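Local coordinates for cytochrome P450 (Rhodococcus erythropolis, PDB 3WEC), which hydroxylates the quinoline nitrogen of an aurachin RE precursor, as a heme-dependent monooxygenase essential to the antibiotic activity of these alkaloids, at residues 273-278 against 341-346; 288-293 against 370-375; 113-118 against 236-241. All coordinates share one frame; numbering follows the deposited sequence.

Followed from the N terminus, the chain first closes contact 3, where 113-118 on helix 107-121 meets the loop that leads into helix 240-271. The intervening residues are largely helical and contain no strand. Contact 3 is complete before the others begin. Contact 1 opens at 273-278 and contact 2 at 288-293, on consecutive helices. Contact 1 closes at 341-346 before contact 2 closes at 370-375, so these two cross along the chain, and they touch in space. Contact 1 ties helix 273-281 to the loop before the heme-ligating cysteine, and contact 2 ties helix 286-296 to 364-381. Contact 3, about 41 Å from contact 1 between centres, lies on the opposite side of the chain's centre.

Contact 1. Residues 273-278 against 341-346; sequences ADQFEQ and TFSVTR
Q275 reaches from helix 273-281 to the backbone of 341-346, and the polar part of this contact rests on one short, nearly straight hydrogen bond. Q275 OE1 accepts a hydrogen bond from the backbone N of V344 at 2.8 Å, with an N-H...O angle of 169°; the donor stands above the amide carbonyl plane. With CG beside the backbone N (chi1 -66°) and a second bend at chi2, the chain doubles over enough to lay its amide alongside the loop. Q275 NE2 lies 3.3 Å from F342 O, but the angle is too poor for a hydrogen bond; D274 OD2 receives a weak one from this same NE2.

The apolar part comes from the aliphatic base of the same side chain. Q275 CB is 3.7 Å from F342 CE1 and Q275 CG is 3.6 Å from F342 CD1; the glutamine and the ring run past each other in opposite directions, its amide plane at 79° to the ring. The ring also meets F269 edge-to-face and touches F296, which fixes F342 between three helices. One turn on, Q278 NE2 approaches T345 CG2 at 3.9 Å, the two side chains crossing at about a right angle.

The loop is the PERF-like segment of the P450 fold, just ahead of the meander, and R346 is the arginine that completes the E-R-R triad with E292 and R295. R346 NE forms a salt bridge with E292 OE2, and the same carboxylate oxygen accepts a hydrogen bond from the N of S343.

Bonds inside the loop hold its shape. R346 NH1 donates to T341 O at 3.0 Å, with the oxygen at the guanidinium edge. Within the type I turn from S343 to R346, T345 OG1 donates to S343 OG.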
loop_
_atom_site.group_PDB
_atom_site.type_symbol
_atom_site.label_atom_id
_atom_site.label_comp_id
_atom_site.label_asym_id
_atom_site.label_seq_id
_atom_site.Cartn_x
_atom_site.Cartn_y
_atom_site.Cartn_z
ATOM N N ALA A 273 25.271 -2.304 1.387
ATOM C CA ALA A 273 25.755 -2.740 0.063
ATOM C C ALA A 273 26.076 -4.222 0.027
ATOM O O ALA A 273 26.051 -4.860 -1.028
ATOM C CB ALA A 273 26.960 -1.919 -0.377
ATOM N N ASP A 274 26.376 -4.758 1.204
ATOM C CA ASP A 274 26.742 -6.160 1.374
ATOM C C ASP A 274 25.533 -7.078 1.136
ATOM O O ASP A 274 25.693 -8.158 0.581
ATOM C CB ASP A 274 27.351 -6.393 2.771
ATOM C CG ASP A 274 26.381 -6.039 3.903
ATOM O OD1 ASP A 274 26.170 -4.832 4.173
ATOM O OD2 ASP A 274 25.807 -6.970 4.517
ATOM N N GLN A 275 24.342 -6.643 1.563
ATOM C CA GLN A 275 23.109 -7.435 1.429
ATOM C C GLN A 275 22.713 -7.524 -0.041
ATOM O O GLN A 275 22.144 -8.524 -0.500
ATOM C CB GLN A 275 21.944 -6.806 2.223
ATOM C CG GLN A 275 22.090 -6.790 3.739
ATOM C CD GLN A 275 22.207 -8.183 4.343
ATOM O OE1 GLN A 275 21.521 -9.110 3.921
ATOM N NE2 GLN A 275 23.090 -8.337 5.335
ATOM N N PHE A 276 22.994 -6.440 -0.763
ATOM C CA PHE A 276 22.794 -6.381 -2.198
ATOM C C PHE A 276 23.753 -7.345 -2.874
ATOM O O PHE A 276 23.334 -8.144 -3.705
ATOM C CB PHE A 276 23.002 -4.954 -2.714
ATOM C CG PHE A 276 22.768 -4.809 -4.190
ATOM C CD1 PHE A 276 21.493 -4.993 -4.736
ATOM C CD2 PHE A 276 23.825 -4.508 -5.043
ATOM C CE1 PHE A 276 21.279 -4.866 -6.097
ATOM C CE2 PHE A 276 23.608 -4.377 -6.406
ATOM C CZ PHE A 276 22.338 -4.556 -6.932
ATOM N N GLU A 277 25.033 -7.273 -2.487
ATOM C CA GLU A 277 26.058 -8.182 -2.990
ATOM C C GLU A 277 25.616 -9.653 -2.883
ATOM O O GLU A 277 25.765 -10.425 -3.845
ATOM C CB GLU A 277 27.410 -7.932 -2.293
ATOM C CG GLU A 277 28.355 -7.070 -3.119
ATOM C CD GLU A 277 29.373 -6.305 -2.288
ATOM O OE1 GLU A 277 30.045 -6.910 -1.415
ATOM O OE2 GLU A 277 29.523 -5.088 -2.528
ATOM N N GLN A 278 25.040 -10.010 -1.731
ATOM C CA GLN A 278 24.421 -11.324 -1.496
ATOM C C GLN A 278 23.394 -11.703 -2.569
ATOM O O GLN A 278 23.405 -12.834 -3.054
ATOM C CB GLN A 278 23.724 -11.347 -0.131
ATOM C CG GLN A 278 24.612 -10.989 1.049
ATOM C CD GLN A 278 25.183 -12.207 1.752
ATOM O OE1 GLN A 278 25.947 -12.991 1.175
ATOM N NE2 GLN A 278 24.819 -12.365 3.019
ATOM N N THR A 341 18.133 -5.582 12.086
ATOM C CA THR A 341 19.134 -5.882 11.043
ATOM C C THR A 341 18.438 -6.256 9.750
ATOM O O THR A 341 17.539 -7.127 9.714
ATOM C CB THR A 341 20.132 -6.994 11.447
ATOM O OG1 THR A 341 20.860 -6.597 12.618
ATOM C CG2 THR A 341 21.141 -7.279 10.314
ATOM N N PHE A 342 18.829 -5.564 8.687
ATOM C CA PHE A 342 18.333 -5.890 7.385
ATOM C C PHE A 342 19.188 -7.039 6.890
ATOM O O PHE A 342 20.400 -6.882 6.679
ATOM C CB PHE A 342 18.362 -4.671 6.434
ATOM C CG PHE A 342 17.958 -4.997 4.996
ATOM C CD1 PHE A 342 18.915 -5.062 3.991
ATOM C CD2 PHE A 342 16.625 -5.218 4.652
ATOM C CE1 PHE A 342 18.548 -5.352 2.689
ATOM C CE2 PHE A 342 16.252 -5.479 3.344
ATOM C CZ PHE A 342 17.223 -5.564 2.363
ATOM N N SER A 343 18.555 -8.205 6.744
ATOM C CA SER A 343 19.248 -9.396 6.243
ATOM C C SER A 343 18.400 -10.104 5.195
ATOM O O SER A 343 17.290 -10.537 5.477
ATOM C CB SER A 343 19.622 -10.349 7.377
ATOM O OG SER A 343 20.112 -11.582 6.865
ATOM N N VAL A 344 18.942 -10.208 3.988
ATOM C CA VAL A 344 18.251 -10.820 2.859
ATOM C C VAL A 344 18.425 -12.337 2.908
ATOM O O VAL A 344 17.910 -13.074 2.056
ATOM C CB VAL A 344 18.820 -10.283 1.526
ATOM C CG1 VAL A 344 18.299 -11.077 0.354
ATOM C CG2 VAL A 344 18.493 -8.815 1.339
ATOM N N THR A 345 19.155 -12.826 3.899
ATOM C CA THR A 345 19.323 -14.271 3.990
ATOM C C THR A 345 18.449 -14.939 5.055
ATOM O O THR A 345 18.506 -16.148 5.222
ATOM C CB THR A 345 20.798 -14.688 4.106
ATOM O OG1 THR A 345 21.413 -13.954 5.164
ATOM C CG2 THR A 345 21.525 -14.397 2.802
ATOM N N ARG A 346 17.632 -14.153 5.750
ATOM C CA ARG A 346 16.614 -14.679 6.668
ATOM C C ARG A 346 15.818 -15.865 6.106
ATOM O O ARG A 346 15.030 -15.704 5.168
ATOM C CB ARG A 346 15.636 -13.575 7.066
ATOM C CG ARG A 346 15.956 -12.927 8.390
ATOM C CD ARG A 346 15.017 -11.760 8.647
ATOM N NE ARG A 346 15.696 -10.656 9.332
ATOM C CZ ARG A 346 16.224 -10.725 10.553
ATOM N NH1 ARG A 346 16.801 -9.654 11.085
ATOM N NH2 ARG A 346 16.162 -11.852 11.247
#

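Contact 2. Residues 288-293 against 370-375; sequences NAVAEV and MLQHFL
V290 carries most of the meeting between helix 286-296 and helix 364-381. Its CB points toward the other helix and divides into two methyl groups that take different partners. V290 CG1, anti to the backbone N (chi1 162°), rests against L371 CB at 3.8 Å. V290 CG2, anti to the carbonyl carbon, lies 3.8 Å from Q372 CG and 3.9 Å from Q372 N, so it also lies against the helix backbone. V290 CG2 has L375 CD1 at 4.1 Å as well. V290 is thus received by three residues spread over one turn of the partner helix: L371 and L375 are one turn apart, and Q372 lies beside L371. The glutamine takes part with the aliphatic start of its chain, which crosses the valine at about a right angle and then runs out extended.

A289 adds a second, smaller point of packing. A289 CB meets L375 CD1 at 3.7 Å, so that a single leucine methyl touches the consecutive residues A289 and V290.

No hydrogen bond joins the two segments; the contact is van der Waals packing. The axes of the short segments approach to 9.5 Å with 114° between their directions, a steep crossing that confines the meeting to a small patch. Other residues of 370-375 face other parts of the core: M370 touches the heme, while L371 and F374 pack on helix 240-271. H373 points away from 288-293, and H373 NE2 is hydrogen-bonded to D128 OD2.

On the first helix, E292 and R295 form the salt bridge of the ExxR motif, which marks 286-296 as the K helix; 364-381, following the axial C361, is the L helix, and their crossing belongs to the conserved heme-binding core of the P450 fold.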
loop_
_atom_site.group_PDB
_atom_site.type_symbol
_atom_site.label_atom_id
_atom_site.label_comp_id
_atom_site.label_asym_id
_atom_site.label_seq_id
_atom_site.Cartn_x
_atom_site.Cartn_y
_atom_site.Cartn_z
ATOM N N ASN A 288 13.151 -13.954 -0.855
ATOM C CA ASN A 288 13.393 -13.710 0.575
ATOM C C ASN A 288 13.821 -12.273 0.860
ATOM O O ASN A 288 13.471 -11.721 1.896
ATOM C CB ASN A 288 14.447 -14.689 1.129
ATOM C CG ASN A 288 14.300 -16.108 0.574
ATOM O OD1 ASN A 288 13.739 -16.318 -0.500
ATOM N ND2 ASN A 288 14.852 -17.087 1.289
ATOM N N ALA A 289 14.569 -11.699 -0.084
ATOM C CA ALA A 289 15.021 -10.305 -0.062
ATOM C C ALA A 289 13.912 -9.328 -0.232
ATOM O O ALA A 289 13.952 -8.223 0.333
ATOM C CB ALA A 289 16.022 -10.075 -1.168
ATOM N N VAL A 290 12.946 -9.692 -1.074
ATOM C CA VAL A 290 11.794 -8.843 -1.295
ATOM C C VAL A 290 10.924 -8.774 -0.024
ATOM O O VAL A 290 10.635 -7.684 0.473
ATOM C CB VAL A 290 10.993 -9.318 -2.521
ATOM C CG1 VAL A 290 9.578 -8.741 -2.497
ATOM C CG2 VAL A 290 11.717 -8.928 -3.784
ATOM N N ALA A 291 10.554 -9.940 0.512
ATOM C CA ALA A 291 9.869 -10.056 1.810
ATOM C C ALA A 291 10.577 -9.280 2.934
ATOM O O ALA A 291 9.917 -8.727 3.826
ATOM C CB ALA A 291 9.754 -11.532 2.179
ATOM N N GLU A 292 11.908 -9.252 2.881
ATOM C CA GLU A 292 12.748 -8.567 3.863
ATOM C C GLU A 292 12.730 -7.040 3.722
ATOM O O GLU A 292 12.575 -6.334 4.722
ATOM C CB GLU A 292 14.196 -9.086 3.817
ATOM C CG GLU A 292 15.129 -8.391 4.822
ATOM C CD GLU A 292 14.854 -8.712 6.304
ATOM O OE1 GLU A 292 13.806 -9.289 6.671
ATOM O OE2 GLU A 292 15.721 -8.388 7.132
ATOM N N VAL A 293 12.909 -6.534 2.504
ATOM C CA VAL A 293 12.681 -5.114 2.236
ATOM C C VAL A 293 11.316 -4.728 2.832
ATOM O O VAL A 293 11.200 -3.807 3.667
ATOM C CB VAL A 293 12.779 -4.835 0.700
ATOM C CG1 VAL A 293 12.398 -3.424 0.333
ATOM C CG2 VAL A 293 14.186 -5.145 0.189
ATOM N N MET A 370 6.016 -8.146 -9.122
ATOM C CA MET A 370 6.609 -6.878 -9.582
ATOM C C MET A 370 7.961 -6.608 -8.912
ATOM O O MET A 370 8.925 -6.235 -9.579
ATOM C CB MET A 370 5.694 -5.655 -9.284
ATOM C CG MET A 370 4.550 -5.468 -10.291
ATOM S SD MET A 370 3.603 -3.961 -10.047
ATOM C CE MET A 370 2.750 -4.348 -8.515
ATOM N N LEU A 371 7.984 -6.767 -7.592
ATOM C CA LEU A 371 9.097 -6.381 -6.773
ATOM C C LEU A 371 10.257 -7.332 -7.013
ATOM O O LEU A 371 11.396 -6.887 -7.064
ATOM C CB LEU A 371 8.678 -6.341 -5.284
ATOM C CG LEU A 371 7.839 -5.107 -4.885
ATOM C CD1 LEU A 371 7.284 -5.248 -3.471
ATOM C CD2 LEU A 371 8.613 -3.813 -5.024
ATOM N N GLN A 372 9.945 -8.619 -7.195
ATOM C CA GLN A 372 10.934 -9.681 -7.503
ATOM C C GLN A 372 11.579 -9.553 -8.845
ATOM O O GLN A 372 12.804 -9.724 -8.941
ATOM C CB GLN A 372 10.308 -11.065 -7.432
ATOM C CG GLN A 372 9.921 -11.414 -6.010
ATOM C CD GLN A 372 9.070 -12.637 -5.934
ATOM O OE1 GLN A 372 8.773 -13.260 -6.958
ATOM N NE2 GLN A 372 8.681 -13.007 -4.721
ATOM N N HIS A 373 10.781 -9.290 -9.880
ATOM C CA HIS A 373 11.337 -9.021 -11.215
ATOM C C HIS A 373 12.152 -7.765 -11.200
ATOM O O HIS A 373 13.130 -7.653 -11.947
ATOM C CB HIS A 373 10.245 -8.828 -12.258
ATOM C CG HIS A 373 9.598 -10.086 -12.705
ATOM N ND1 HIS A 373 10.229 -10.987 -13.460
ATOM C CD2 HIS A 373 8.308 -10.557 -12.513
ATOM C CE1 HIS A 373 9.397 -12.009 -13.727
ATOM N NE2 HIS A 373 8.215 -11.737 -13.141
ATOM N N PHE A 374 11.722 -6.786 -10.403
ATOM C CA PHE A 374 12.460 -5.527 -10.361
ATOM C C PHE A 374 13.836 -5.736 -9.746
ATOM O O PHE A 374 14.819 -5.240 -10.287
ATOM C CB PHE A 374 11.722 -4.446 -9.591
ATOM C CG PHE A 374 12.479 -3.139 -9.509
ATOM C CD1 PHE A 374 12.339 -2.187 -10.497
ATOM C CD2 PHE A 374 13.308 -2.862 -8.429
ATOM C CE1 PHE A 374 13.019 -0.980 -10.429
ATOM C CE2 PHE A 374 13.966 -1.649 -8.348
ATOM C CZ PHE A 374 13.851 -0.722 -9.359
ATOM N N LEU A 375 13.884 -6.442 -8.610
ATOM C CA LEU A 375 15.119 -6.689 -7.900
ATOM C C LEU A 375 16.079 -7.573 -8.766
ATOM O O LEU A 375 17.272 -7.275 -8.858
ATOM C CB LEU A 375 14.820 -7.326 -6.537
ATOM C CG LEU A 375 15.816 -7.246 -5.368
ATOM C CD1 LEU A 375 15.753 -8.510 -4.529
ATOM C CD2 LEU A 375 17.243 -6.936 -5.769
#

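Contact 3. Residues 113-118 against 236-241; sequences GLVSDA and DQLSVD
L114 and L238 run past each other in opposite directions, and their overlap forms the centre of this contact. L114 CD1 lies 3.8 Å from L238 CD2, and L114 CB is 4.0 Å from the same methyl, so the two side chains touch along their flanks. The other branch of L238 goes to the next residue of the helix: L238 CD1 meets V115 CG2 at 4.0 Å, with the valine set nearly at right angles to the leucine.

D236 arrives across L114, also at about a right angle. Its carboxylate, swung anti to the backbone N (chi1 -173°), brings D236 OD1 to 3.8 Å from L114 CD1, a van der Waals approach. That oxygen forms a salt bridge with R110 NE.

Farther along 236-241, S239 is the N-cap: its side chain caps a backbone N of the helix and E242 OE1 accepts a hydrogen bond from its own N, consistent with a capping box. The side chain of V115 is about 6 Å from the heme, and helix 107-121 carries H108 and R112, which bind it. The packing joins the C helix of the P450 fold, on the heme side, to the loop leading into the long helix 240-271.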
loop_
_atom_site.group_PDB
_atom_site.type_symbol
_atom_site.label_atom_id
_atom_site.label_comp_id
_atom_site.label_asym_id
_atom_site.label_seq_id
_atom_site.Cartn_x
_atom_site.Cartn_y
_atom_site.Cartn_z
ATOM N N GLY A 113 -14.868 -12.183 -2.642
ATOM C CA GLY A 113 -14.933 -13.405 -3.401
ATOM C C GLY A 113 -15.074 -13.167 -4.892
ATOM O O GLY A 113 -14.367 -13.773 -5.692
ATOM N N LEU A 114 -15.983 -12.271 -5.266
ATOM C CA LEU A 114 -16.217 -11.980 -6.662
ATOM C C LEU A 114 -14.977 -11.286 -7.261
ATOM O O LEU A 114 -14.478 -11.701 -8.292
ATOM C CB LEU A 114 -17.474 -11.091 -6.823
ATOM C CG LEU A 114 -18.787 -11.716 -6.362
ATOM C CD1 LEU A 114 -19.987 -10.757 -6.386
ATOM C CD2 LEU A 114 -19.050 -12.956 -7.201
ATOM N N VAL A 115 -14.450 -10.303 -6.559
ATOM C CA VAL A 115 -13.315 -9.550 -7.058
ATOM C C VAL A 115 -12.055 -10.423 -7.168
ATOM O O VAL A 115 -11.449 -10.500 -8.232
ATOM C CB VAL A 115 -13.089 -8.307 -6.199
ATOM C CG1 VAL A 115 -11.764 -7.661 -6.518
ATOM C CG2 VAL A 115 -14.242 -7.326 -6.365
ATOM N N SER A 116 -11.701 -11.144 -6.112
ATOM C CA SER A 116 -10.484 -11.937 -6.162
ATOM C C SER A 116 -10.557 -13.064 -7.166
ATOM O O SER A 116 -9.510 -13.560 -7.591
ATOM C CB SER A 116 -10.161 -12.533 -4.804
ATOM O OG SER A 116 -11.256 -13.272 -4.321
ATOM N N ASP A 117 -11.776 -13.513 -7.513
ATOM C CA ASP A 117 -11.903 -14.561 -8.547
ATOM C C ASP A 117 -11.456 -13.933 -9.907
ATOM O O ASP A 117 -10.576 -14.447 -10.616
ATOM C CB ASP A 117 -13.328 -15.174 -8.549
ATOM C CG ASP A 117 -13.566 -16.143 -9.685
ATOM O OD1 ASP A 117 -12.778 -16.134 -10.650
ATOM O OD2 ASP A 117 -14.526 -16.979 -9.619
ATOM N N ALA A 118 -12.004 -12.765 -10.229
ATOM C CA ALA A 118 -11.593 -12.086 -11.451
ATOM C C ALA A 118 -10.131 -11.653 -11.403
ATOM O O ALA A 118 -9.453 -11.600 -12.435
ATOM C CB ALA A 118 -12.481 -10.898 -11.699
ATOM N N ASP A 236 -24.822 -14.799 -8.456
ATOM C CA ASP A 236 -24.340 -13.584 -7.817
ATOM C C ASP A 236 -23.226 -12.967 -8.634
ATOM O O ASP A 236 -22.335 -13.664 -9.126
ATOM C CB ASP A 236 -23.878 -13.823 -6.363
ATOM C CG ASP A 236 -23.544 -12.514 -5.643
ATOM O OD1 ASP A 236 -23.766 -11.457 -6.255
ATOM O OD2 ASP A 236 -23.066 -12.510 -4.486
ATOM N N GLN A 237 -23.266 -11.645 -8.768
ATOM C CA GLN A 237 -22.381 -10.972 -9.685
ATOM C C GLN A 237 -22.251 -9.466 -9.362
ATOM O O GLN A 237 -23.135 -8.866 -8.768
ATOM C CB GLN A 237 -22.819 -11.239 -11.128
ATOM C CG GLN A 237 -24.028 -10.452 -11.564
ATOM C CD GLN A 237 -24.394 -10.679 -13.031
ATOM O OE1 GLN A 237 -25.391 -10.134 -13.526
ATOM N NE2 GLN A 237 -23.579 -11.474 -13.739
ATOM N N LEU A 238 -21.121 -8.875 -9.711
ATOM C CA LEU A 238 -20.936 -7.437 -9.431
ATOM C C LEU A 238 -21.858 -6.603 -10.287
ATOM O O LEU A 238 -21.957 -6.854 -11.491
ATOM C CB LEU A 238 -19.500 -7.002 -9.661
ATOM C CG LEU A 238 -18.484 -7.687 -8.737
ATOM C CD1 LEU A 238 -17.066 -7.460 -9.205
ATOM C CD2 LEU A 238 -18.671 -7.304 -7.269
ATOM N N SER A 239 -22.548 -5.646 -9.663
ATOM C CA SER A 239 -23.179 -4.570 -10.391
ATOM C C SER A 239 -22.123 -3.799 -11.194
ATOM O O SER A 239 -20.935 -4.092 -11.105
ATOM C CB SER A 239 -23.918 -3.627 -9.436
ATOM O OG SER A 239 -23.070 -2.570 -9.011
ATOM N N VAL A 240 -22.563 -2.793 -11.950
ATOM C CA VAL A 240 -21.689 -2.013 -12.804
ATOM C C VAL A 240 -21.031 -0.853 -12.011
ATOM O O VAL A 240 -19.864 -0.496 -12.253
ATOM C CB VAL A 240 -22.443 -1.565 -14.085
ATOM C CG1 VAL A 240 -21.602 -0.614 -14.919
ATOM C CG2 VAL A 240 -22.810 -2.784 -14.927
ATOM N N ASP A 241 -21.735 -0.284 -11.037
ATOM C CA ASP A 241 -21.059 0.640 -10.117
ATOM C C ASP A 241 -20.034 -0.081 -9.206
ATOM O O ASP A 241 -19.026 0.510 -8.847
ATOM C CB ASP A 241 -22.051 1.451 -9.266
ATOM C CG ASP A 241 -23.083 2.189 -10.094
ATOM O OD1 ASP A 241 -24.266 2.145 -9.697
ATOM O OD2 ASP A 241 -22.728 2.823 -11.122
#